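Local coordinates for protein export chaperone SatS (Mycobacterium tuberculosis H37Rv, PDB 6DNM) that acts as a chaperone for the SecA2 protein export pathway and is represented here by its C-terminal domain, at residues 19-24 against 97-102; 41-46 against 128-133; 103-108 against 174-179. All blocks are in the same frame, centred on the assembly; numbering follows the deposited sequence.

Contact 1 (19-24 against 97-102); sequences DPIQIM and NVYVLS
Gln22 N donates to Asn97 O at 3.1 Å, the first bond of a parallel pair of strands. Tyr99 bonds on both sides of itself: its N gives a hydrogen bond to Gln22 O at 2.9 Å, and its O takes one from Met24 N at 2.8 Å. Each of the three bonds is close to straight. The Met24 carbonyl ends the ladder. Met24 O accepts from Leu101 N at 2.8 Å. Ser102 N adds a weak bond to the same oxygen, where the chain has already left the strand.

Around this ladder the side chains sort onto two faces. Ile23 and Tyr99 share one. The Tyr99 ring turns its edge to Ile21, with CE2 lying 4.1 Å from Ile21 CB. Gln22, Val98, Met24 and Val100 share the other. Gln22 keeps CG anti to its backbone N (chi1 -178°) and runs alongside Val98, its OE1 3.3 Å from Val98 CG1. Its amide nitrogen is hydrogen-bonded to Tyr31. At the start of the pair, Asp19 crosses Asn97 at about a right angle, and no direct bond joins them. Instead a water donates to Pro20 O and accepts from Asn97 ND2, at 2.8 Å from that nitrogen.

Farther out, Leu122 and Leu126 of helix 117-134 pack on the Tyr99 side chain. Strand 29-37 flanks strand 19-24 as its other, antiparallel neighbour. Strand 98-100 is outermost in this four-strand mixed sheet, with strand 19-24 beside it. The main-chain bonds thus fix the parallel register of the edge strand, while the Tyr99 hydroxyl, among side chains packed on helix 117-134, has its polar end met by a hydrogen bond with Glu125.

Contact 2 (41-46 against 128-133); sequences PIFLGR and RDIGDY
Tyr133 lays one face of its ring over the backbone and CB of Phe43. Phe43 CB sits 4.2 Å from the ring centroid, almost on the ring normal, a CH-pi contact. Phe43 N is over the same ring, nearer its rim. The Phe43 ring turns an edge to the Tyr133 face, in an offset edge-to-face pair with planes 62° apart. CD2 of Phe43 makes the closest touch, 3.5 Å from Tyr133 CG. A chi1 of 172° swings the Tyr133 ring away from its own N-H, out from the helix and along the strand. Its hydroxyl reaches past Phe43 to Gly45 and is hydrogen-bonded to Asp70.

The far end of the Phe43 ring meets the helix. CE2 lies 3.6 Å from Asp129 O, and CZ touches Asp129 CB and Ile130 CG1. Pro41 fits against the same turn. Its CG is 3.4 Å from Asp129 O and 3.7 Å from Asp132 CB. The Asp129 carboxylate is engaged elsewhere, hydrogen-bonded through OD2 to Tyr36 of the neighbouring strand. Ile50 of strand 49-52 touches Phe43, Ile130 and Tyr133. No hydrogen bond joins the two segments. Strand and helix axes cross at -83° and 7.6 Å, so this is a helix packed nearly at right angles across the outermost strand of a mixed beta sheet.

Contact 3 (103-108 against 174-179); sequences GLVDDF and REWEKL
Trp176 has the most surface buried here, and Val105 and Phe108 follow. Its indole is set between the two helices and meets three residues of helix 104-110. With chi1 at 173°, the Trp176 side chain extends away from its own amide nitrogen, which carries the ring across to the other helix.

Phe108 comes over a face of the indole. Its CE2 stands 3.4 Å above the plane, toward the rim, and lies 3.6 Å from Trp176 CD2. The indole atom in turn meets the Phe108 ring at its edge. The two rings are oblique, with planes 55° apart and centroids 5.2 Å apart.

Val105 closes on the pyrrole end. Its CB is 3.6 Å from Trp176 CD1. Its CG2 branch points on to the aliphatic part of Glu177, where it meets CG at 3.6 Å. Leu104 lies by the benzene end, with CD1 3.7 Å from Trp176 CZ2. Its CB also sits over the indole face, near the rim.

The contact is almost wholly apolar, and no direct hydrogen bond crosses it. A water bridges the two segments. It accepts from Val105 N at 3.0 Å and, weakly, from Trp176 NE1. That nitrogen also makes a weak hydrogen bond to Glu180, one turn farther along its own helix.

Other helices surround the pair. Leu127 of helix 117-134 packs on Trp176, and Leu120 of that helix on Phe108. Leu149 and Leu152 of helix 148-157 also touch Phe108. The segments run nearly antiparallel, at 168°, with axes 9.7 Å apart. This is antiparallel helix packing within a helical bundle, with Trp176 packed between the two helices against Leu104, Val105 and Phe108.

In the fold
Contacts 1 and 2 reach the same mixed sheet, at its two outermost strands, 98-100 and 40-43. Their centres are about 14 Å apart, and they meet where Ile21 CD1 packs on Phe43 CE1. Helix 117-134 reaches all three contacts: it takes part directly in contact 2 and packs on side chains of contacts 1 and 3. Contact 3 lies farther from the middle of the chain, in the helical part, yet is buried, whereas contacts 1 and 2 are only partly buried. Contact 3 follows contact 1 in sequence, since strand 98-100 leads into helix 104-110. The chemistry shifts accordingly. Backbone hydrogen bonds dominate contact 1, while contacts 2 and 3 rest on aromatic and aliphatic packing.

Contact 1 (19-24 against 97-102)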
loop_
_atom_site.group_PDB
_atom_site.type_symbol
_atom_site.label_atom_id
_atom_site.label_comp_id
_atom_site.label_asym_id
_atom_site.label_seq_id
_atom_site.Cartn_x
_atom_site.Cartn_y
_atom_site.Cartn_z
ATOM N N ASP A 19 5.185 9.180 4.397
ATOM C CA ASP A 19 6.012 8.415 3.473
ATOM C C ASP A 19 5.401 8.410 2.085
ATOM O O ASP A 19 4.246 7.989 1.923
ATOM C CB ASP A 19 6.122 6.948 3.923
ATOM C CG ASP A 19 6.966 6.752 5.159
ATOM O OD1 ASP A 19 7.881 7.556 5.424
ATOM O OD2 ASP A 19 6.705 5.754 5.859
ATOM N N PRO A 20 6.165 8.761 1.056
ATOM C CA PRO A 20 5.781 8.361 -0.304
ATOM C C PRO A 20 5.904 6.855 -0.443
ATOM O O PRO A 20 6.838 6.240 0.074
ATOM C CB PRO A 20 6.815 9.073 -1.188
ATOM C CG PRO A 20 7.413 10.165 -0.300
ATOM C CD PRO A 20 7.394 9.568 1.080
ATOM N N ILE A 21 4.928 6.250 -1.117
ATOM C CA ILE A 21 4.946 4.810 -1.341
ATOM C C ILE A 21 4.732 4.521 -2.820
ATOM O O ILE A 21 4.167 5.330 -3.558
ATOM C CB ILE A 21 3.927 4.030 -0.470
ATOM C CG1 ILE A 21 2.495 4.304 -0.924
ATOM C CG2 ILE A 21 4.116 4.347 1.020
ATOM C CD1 ILE A 21 1.465 3.403 -0.230
ATOM N N GLN A 22 5.196 3.341 -3.248
ATOM C CA GLN A 22 5.027 2.865 -4.614
ATOM C C GLN A 22 4.228 1.572 -4.578
ATOM O O GLN A 22 4.553 0.664 -3.806
ATOM C CB GLN A 22 6.393 2.570 -5.232
ATOM C CG GLN A 22 6.358 2.110 -6.686
ATOM C CD GLN A 22 7.693 1.563 -7.133
ATOM O OE1 GLN A 22 8.192 0.593 -6.561
ATOM N NE2 GLN A 22 8.292 2.194 -8.141
ATOM N N ILE A 23 3.191 1.478 -5.410
ATOM C CA ILE A 23 2.360 0.280 -5.487
ATOM C C ILE A 23 2.435 -0.231 -6.914
ATOM O O ILE A 23 2.028 0.468 -7.844
ATOM C CB ILE A 23 0.896 0.558 -5.103
ATOM C CG1 ILE A 23 0.784 1.140 -3.685
ATOM C CG2 ILE A 23 0.066 -0.722 -5.254
ATOM C CD1 ILE A 23 -0.603 1.705 -3.354
ATOM N N MET A 24 2.965 -1.432 -7.097
ATOM C CA MET A 24 3.087 -2.017 -8.423
ATOM C C MET A 24 2.069 -3.139 -8.586
ATOM O O MET A 24 1.971 -4.033 -7.739
ATOM C CB MET A 24 4.509 -2.531 -8.672
ATOM C CG MET A 24 5.569 -1.436 -8.528
ATOM S SD MET A 24 7.233 -1.951 -9.021
ATOM C CE MET A 24 7.057 -2.131 -10.798
ATOM N N ASN A 97 9.173 0.867 1.334
ATOM C CA ASN A 97 7.858 1.381 0.973
ATOM C C ASN A 97 7.488 1.034 -0.462
ATOM O O ASN A 97 6.658 1.716 -1.082
ATOM C CB ASN A 97 7.788 2.884 1.237
ATOM C CG ASN A 97 7.718 3.187 2.701
ATOM O OD1 ASN A 97 7.044 2.485 3.440
ATOM N ND2 ASN A 97 8.435 4.213 3.139
ATOM N N VAL A 98 8.088 -0.031 -0.986
ATOM C CA VAL A 98 7.789 -0.569 -2.307
ATOM C C VAL A 98 6.902 -1.796 -2.116
ATOM O O VAL A 98 7.309 -2.775 -1.482
ATOM C CB VAL A 98 9.087 -0.915 -3.053
ATOM C CG1 VAL A 98 8.800 -1.714 -4.307
ATOM C CG2 VAL A 98 9.845 0.361 -3.393
ATOM N N TYR A 99 5.689 -1.747 -2.655
ATOM C CA TYR A 99 4.698 -2.794 -2.464
ATOM C C TYR A 99 4.298 -3.362 -3.815
ATOM O O TYR A 99 3.856 -2.622 -4.693
ATOM C CB TYR A 99 3.470 -2.206 -1.781
ATOM C CG TYR A 99 3.744 -1.664 -0.404
ATOM C CD1 TYR A 99 3.962 -2.520 0.666
ATOM C CD2 TYR A 99 3.806 -0.292 -0.169
ATOM C CE1 TYR A 99 4.209 -2.033 1.941
ATOM C CE2 TYR A 99 4.052 0.207 1.107
ATOM C CZ TYR A 99 4.251 -0.674 2.158
ATOM O OH TYR A 99 4.495 -0.193 3.428
ATOM N N VAL A 100 4.432 -4.671 -3.986
ATOM C CA VAL A 100 4.249 -5.304 -5.290
ATOM C C VAL A 100 3.155 -6.351 -5.166
ATOM O O VAL A 100 3.344 -7.384 -4.506
ATOM C CB VAL A 100 5.553 -5.934 -5.813
ATOM C CG1 VAL A 100 5.344 -6.545 -7.201
ATOM C CG2 VAL A 100 6.659 -4.902 -5.841
ATOM N N LEU A 101 2.019 -6.105 -5.818
ATOM C CA LEU A 101 0.976 -7.116 -5.949
ATOM C C LEU A 101 1.148 -7.980 -7.191
ATOM O O LEU A 101 0.590 -9.088 -7.241
ATOM C CB LEU A 101 -0.410 -6.458 -5.971
ATOM C CG LEU A 101 -0.741 -5.579 -4.768
ATOM C CD1 LEU A 101 -2.186 -5.103 -4.834
ATOM C CD2 LEU A 101 -0.460 -6.285 -3.442
ATOM N N SER A 102 1.924 -7.501 -8.166
ATOM C CA SER A 102 2.126 -8.169 -9.450
ATOM C C SER A 102 2.558 -9.620 -9.287
ATOM O O SER A 102 3.494 -9.925 -8.548
ATOM C CB SER A 102 3.225 -7.426 -10.203
ATOM O OG SER A 102 3.033 -6.035 -10.097
HETATM O O HOH W 1 9.272 6.143 1.279
#

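Contact 2 (41-46 against 128-133)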
loop_
_atom_site.group_PDB
_atom_site.type_symbol
_atom_site.label_atom_id
_atom_site.label_comp_id
_atom_site.label_asym_id
_atom_site.label_seq_id
_atom_site.Cartn_x
_atom_site.Cartn_y
_atom_site.Cartn_z
ATOM N N PRO A 41 -3.304 3.837 9.968
ATOM C CA PRO A 41 -2.797 4.358 8.696
ATOM C C PRO A 41 -3.742 5.393 8.113
ATOM O O PRO A 41 -4.962 5.209 8.095
ATOM C CB PRO A 41 -2.729 3.115 7.805
ATOM C CG PRO A 41 -3.766 2.199 8.373
ATOM C CD PRO A 41 -3.831 2.466 9.852
ATOM N N ILE A 42 -3.165 6.485 7.626
ATOM C CA ILE A 42 -3.906 7.490 6.868
ATOM C C ILE A 42 -3.194 7.682 5.538
ATOM O O ILE A 42 -1.980 7.918 5.506
ATOM C CB ILE A 42 -4.043 8.841 7.606
ATOM C CG1 ILE A 42 -4.497 8.652 9.059
ATOM C CG2 ILE A 42 -5.030 9.728 6.871
ATOM C CD1 ILE A 42 -4.742 9.957 9.795
ATOM N N PHE A 43 -3.938 7.570 4.442
ATOM C CA PHE A 43 -3.382 7.761 3.111
ATOM C C PHE A 43 -3.811 9.113 2.558
ATOM O O PHE A 43 -4.766 9.734 3.026
ATOM C CB PHE A 43 -3.877 6.678 2.146
ATOM C CG PHE A 43 -3.319 5.305 2.409
ATOM C CD1 PHE A 43 -2.250 4.821 1.670
ATOM C CD2 PHE A 43 -3.906 4.468 3.348
ATOM C CE1 PHE A 43 -1.760 3.552 1.886
ATOM C CE2 PHE A 43 -3.414 3.188 3.565
ATOM C CZ PHE A 43 -2.342 2.733 2.832
ATOM N N LEU A 44 -3.086 9.566 1.546
ATOM C CA LEU A 44 -3.544 10.673 0.724
ATOM C C LEU A 44 -4.815 10.224 0.020
ATOM O O LEU A 44 -4.769 9.413 -0.908
ATOM C CB LEU A 44 -2.449 11.035 -0.275
ATOM C CG LEU A 44 -2.742 12.202 -1.206
ATOM C CD1 LEU A 44 -2.832 13.508 -0.394
ATOM C CD2 LEU A 44 -1.663 12.296 -2.293
ATOM N N GLY A 45 -5.956 10.711 0.480
ATOM C CA GLY A 45 -7.227 10.225 -0.018
ATOM C C GLY A 45 -8.354 10.827 0.784
ATOM O O GLY A 45 -8.144 11.670 1.659
ATOM N N ARG A 46 -9.564 10.372 0.468
ATOM C CA ARG A 46 -10.752 10.831 1.169
ATOM C C ARG A 46 -11.804 9.739 1.096
ATOM O O ARG A 46 -11.825 8.948 0.149
ATOM C CB ARG A 46 -11.314 12.119 0.547
ATOM C CG ARG A 46 -11.648 11.970 -0.937
ATOM C CD ARG A 46 -11.640 13.306 -1.678
ATOM N NE ARG A 46 -12.196 13.186 -3.025
ATOM C CZ ARG A 46 -11.469 13.029 -4.129
ATOM N NH1 ARG A 46 -12.066 12.930 -5.309
ATOM N NH2 ARG A 46 -10.146 12.973 -4.056
ATOM N N ARG A 128 -3.238 -4.746 4.853
ATOM C CA ARG A 128 -3.806 -4.451 6.165
ATOM C C ARG A 128 -3.990 -2.953 6.350
ATOM O O ARG A 128 -5.007 -2.509 6.897
ATOM C CB ARG A 128 -2.913 -5.017 7.268
ATOM C CG ARG A 128 -2.734 -6.513 7.213
ATOM C CD ARG A 128 -3.551 -7.180 8.260
ATOM N NE ARG A 128 -3.206 -8.590 8.393
ATOM C CZ ARG A 128 -4.074 -9.526 8.748
ATOM N NH1 ARG A 128 -5.339 -9.193 8.992
ATOM N NH2 ARG A 128 -3.681 -10.786 8.858
ATOM N N ASP A 129 -3.019 -2.155 5.889
ATOM C CA ASP A 129 -3.152 -0.703 5.989
ATOM C C ASP A 129 -4.329 -0.202 5.162
ATOM O O ASP A 129 -5.074 0.677 5.605
ATOM C CB ASP A 129 -1.866 -0.027 5.514
ATOM C CG ASP A 129 -0.765 -0.031 6.559
ATOM O OD1 ASP A 129 -1.015 -0.419 7.715
ATOM O OD2 ASP A 129 0.362 0.373 6.210
ATOM N N ILE A 130 -4.510 -0.738 3.952
ATOM C CA ILE A 130 -5.637 -0.315 3.119
ATOM C C ILE A 130 -6.952 -0.712 3.767
ATOM O O ILE A 130 -7.911 0.069 3.792
ATOM C CB ILE A 130 -5.516 -0.899 1.698
ATOM C CG1 ILE A 130 -4.315 -0.303 0.968
ATOM C CG2 ILE A 130 -6.805 -0.666 0.905
ATOM C CD1 ILE A 130 -4.181 -0.831 -0.455
ATOM N N GLY A 131 -7.030 -1.937 4.290
ATOM C CA GLY A 131 -8.244 -2.352 4.971
ATOM C C GLY A 131 -8.566 -1.475 6.164
ATOM O O GLY A 131 -9.719 -1.085 6.369
ATOM N N ASP A 132 -7.546 -1.130 6.955
ATOM C CA ASP A 132 -7.777 -0.284 8.119
ATOM C C ASP A 132 -8.225 1.111 7.696
ATOM O O ASP A 132 -9.184 1.661 8.252
ATOM C CB ASP A 132 -6.501 -0.196 8.959
ATOM C CG ASP A 132 -6.147 -1.510 9.645
ATOM O OD1 ASP A 132 -6.923 -2.488 9.555
ATOM O OD2 ASP A 132 -5.072 -1.565 10.279
ATOM N N TYR A 133 -7.546 1.692 6.707
ATOM C CA TYR A 133 -7.882 3.038 6.253
ATOM C C TYR A 133 -9.276 3.085 5.640
ATOM O O TYR A 133 -10.016 4.056 5.833
ATOM C CB TYR A 133 -6.841 3.513 5.237
ATOM C CG TYR A 133 -7.210 4.824 4.569
ATOM C CD1 TYR A 133 -7.205 6.017 5.285
ATOM C CD2 TYR A 133 -7.586 4.864 3.234
ATOM C CE1 TYR A 133 -7.547 7.217 4.676
ATOM C CE2 TYR A 133 -7.917 6.054 2.613
ATOM C CZ TYR A 133 -7.905 7.229 3.342
ATOM O OH TYR A 133 -8.240 8.412 2.717
#

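Contact 3 (103-108 against 174-179)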
loop_
_atom_site.group_PDB
_atom_site.type_symbol
_atom_site.label_atom_id
_atom_site.label_comp_id
_atom_site.label_asym_id
_atom_site.label_seq_id
_atom_site.Cartn_x
_atom_site.Cartn_y
_atom_site.Cartn_z
ATOM N N GLY A 103 1.894 -10.506 -10.030
ATOM C CA GLY A 103 2.252 -11.899 -10.086
ATOM C C GLY A 103 1.724 -12.773 -8.968
ATOM O O GLY A 103 1.738 -14.001 -9.112
ATOM N N LEU A 104 1.266 -12.197 -7.851
ATOM C CA LEU A 104 0.852 -13.037 -6.731
ATOM C C LEU A 104 -0.295 -13.960 -7.124
ATOM O O LEU A 104 -0.334 -15.122 -6.704
ATOM C CB LEU A 104 0.460 -12.178 -5.530
ATOM C CG LEU A 104 1.613 -11.480 -4.802
ATOM C CD1 LEU A 104 1.073 -10.552 -3.733
ATOM C CD2 LEU A 104 2.584 -12.491 -4.204
ATOM N N VAL A 105 -1.221 -13.472 -7.956
ATOM C CA VAL A 105 -2.351 -14.303 -8.373
ATOM C C VAL A 105 -1.869 -15.551 -9.104
ATOM O O VAL A 105 -2.437 -16.641 -8.950
ATOM C CB VAL A 105 -3.357 -13.479 -9.204
ATOM C CG1 VAL A 105 -2.733 -12.994 -10.514
ATOM C CG2 VAL A 105 -4.621 -14.288 -9.464
ATOM N N ASP A 106 -0.815 -15.416 -9.906
ATOM C CA ASP A 106 -0.257 -16.558 -10.624
ATOM C C ASP A 106 0.540 -17.453 -9.686
ATOM O O ASP A 106 0.457 -18.682 -9.781
ATOM C CB ASP A 106 0.603 -16.069 -11.792
ATOM C CG ASP A 106 -0.176 -15.197 -12.755
ATOM O OD1 ASP A 106 0.207 -14.024 -12.942
ATOM O OD2 ASP A 106 -1.190 -15.680 -13.302
ATOM N N ASP A 107 1.270 -16.853 -8.741
ATOM C CA ASP A 107 2.090 -17.647 -7.829
ATOM C C ASP A 107 1.236 -18.482 -6.879
ATOM O O ASP A 107 1.566 -19.641 -6.607
ATOM C CB ASP A 107 3.054 -16.750 -7.058
ATOM C CG ASP A 107 4.078 -16.097 -7.962
ATOM O OD1 ASP A 107 4.331 -16.648 -9.054
ATOM O OD2 ASP A 107 4.630 -15.033 -7.593
ATOM N N PHE A 108 0.152 -17.911 -6.345
ATOM C CA PHE A 108 -0.726 -18.682 -5.465
ATOM C C PHE A 108 -1.247 -19.930 -6.166
ATOM O O PHE A 108 -1.409 -20.983 -5.537
ATOM C CB PHE A 108 -1.897 -17.820 -4.988
ATOM C CG PHE A 108 -1.530 -16.815 -3.927
ATOM C CD1 PHE A 108 -0.813 -17.191 -2.800
ATOM C CD2 PHE A 108 -1.922 -15.495 -4.051
ATOM C CE1 PHE A 108 -0.473 -16.254 -1.823
ATOM C CE2 PHE A 108 -1.600 -14.566 -3.082
ATOM C CZ PHE A 108 -0.873 -14.945 -1.966
ATOM N N ARG A 174 -9.040 -17.939 -5.986
ATOM C CA ARG A 174 -10.322 -17.246 -6.051
ATOM C C ARG A 174 -10.421 -16.185 -4.965
ATOM O O ARG A 174 -10.862 -15.058 -5.221
ATOM C CB ARG A 174 -11.444 -18.270 -5.890
ATOM C CG ARG A 174 -12.776 -17.882 -6.497
ATOM C CD ARG A 174 -13.618 -17.022 -5.559
ATOM N NE ARG A 174 -14.024 -17.698 -4.328
ATOM C CZ ARG A 174 -14.087 -17.097 -3.143
ATOM N NH1 ARG A 174 -14.465 -17.776 -2.067
ATOM N NH2 ARG A 174 -13.773 -15.811 -3.036
ATOM N N GLU A 175 -9.992 -16.522 -3.749
ATOM C CA GLU A 175 -10.065 -15.562 -2.658
ATOM C C GLU A 175 -9.097 -14.407 -2.880
ATOM O O GLU A 175 -9.434 -13.245 -2.613
ATOM C CB GLU A 175 -9.835 -16.279 -1.324
ATOM C CG GLU A 175 -11.031 -17.176 -0.951
ATOM C CD GLU A 175 -10.786 -18.118 0.213
ATOM O OE1 GLU A 175 -9.701 -18.075 0.823
ATOM O OE2 GLU A 175 -11.709 -18.908 0.533
ATOM N N TRP A 176 -7.908 -14.691 -3.417
ATOM C CA TRP A 176 -6.975 -13.608 -3.713
ATOM C C TRP A 176 -7.538 -12.685 -4.781
ATOM O O TRP A 176 -7.417 -11.458 -4.679
ATOM C CB TRP A 176 -5.622 -14.148 -4.170
ATOM C CG TRP A 176 -4.753 -13.022 -4.620
ATOM C CD1 TRP A 176 -4.503 -12.641 -5.907
ATOM C CD2 TRP A 176 -4.067 -12.090 -3.783
ATOM N NE1 TRP A 176 -3.688 -11.535 -5.924
ATOM C CE2 TRP A 176 -3.406 -11.177 -4.631
ATOM C CE3 TRP A 176 -3.935 -11.944 -2.400
ATOM C CZ2 TRP A 176 -2.625 -10.141 -4.139
ATOM C CZ3 TRP A 176 -3.163 -10.917 -1.917
ATOM C CH2 TRP A 176 -2.518 -10.026 -2.781
ATOM N N GLU A 177 -8.137 -13.259 -5.829
ATOM C CA GLU A 177 -8.703 -12.435 -6.892
ATOM C C GLU A 177 -9.762 -11.489 -6.347
ATOM O O GLU A 177 -9.819 -10.320 -6.747
ATOM C CB GLU A 177 -9.277 -13.323 -7.993
ATOM C CG GLU A 177 -8.197 -13.966 -8.835
ATOM C CD GLU A 177 -8.722 -14.995 -9.812
ATOM O OE1 GLU A 177 -9.824 -15.537 -9.587
ATOM O OE2 GLU A 177 -8.021 -15.255 -10.807
ATOM N N LYS A 178 -10.594 -11.972 -5.425
ATOM C CA LYS A 178 -11.606 -11.120 -4.811
ATOM C C LYS A 178 -10.951 -10.022 -3.985
ATOM O O LYS A 178 -11.382 -8.864 -4.012
ATOM C CB LYS A 178 -12.529 -11.978 -3.942
ATOM C CG LYS A 178 -13.819 -11.312 -3.532
ATOM C CD LYS A 178 -14.927 -12.351 -3.412
ATOM C CE LYS A 178 -16.243 -11.741 -2.941
ATOM N NZ LYS A 178 -16.756 -10.668 -3.843
ATOM N N LEU A 179 -9.887 -10.368 -3.265
ATOM C CA LEU A 179 -9.188 -9.382 -2.456
ATOM C C LEU A 179 -8.510 -8.329 -3.325
ATOM O O LEU A 179 -8.551 -7.133 -3.005
ATOM C CB LEU A 179 -8.197 -10.098 -1.541
ATOM C CG LEU A 179 -7.486 -9.267 -0.479
ATOM C CD1 LEU A 179 -8.492 -8.551 0.423
ATOM C CD2 LEU A 179 -6.564 -10.150 0.329
HETATM O O HOH W 2 -1.574 -10.509 -8.314
#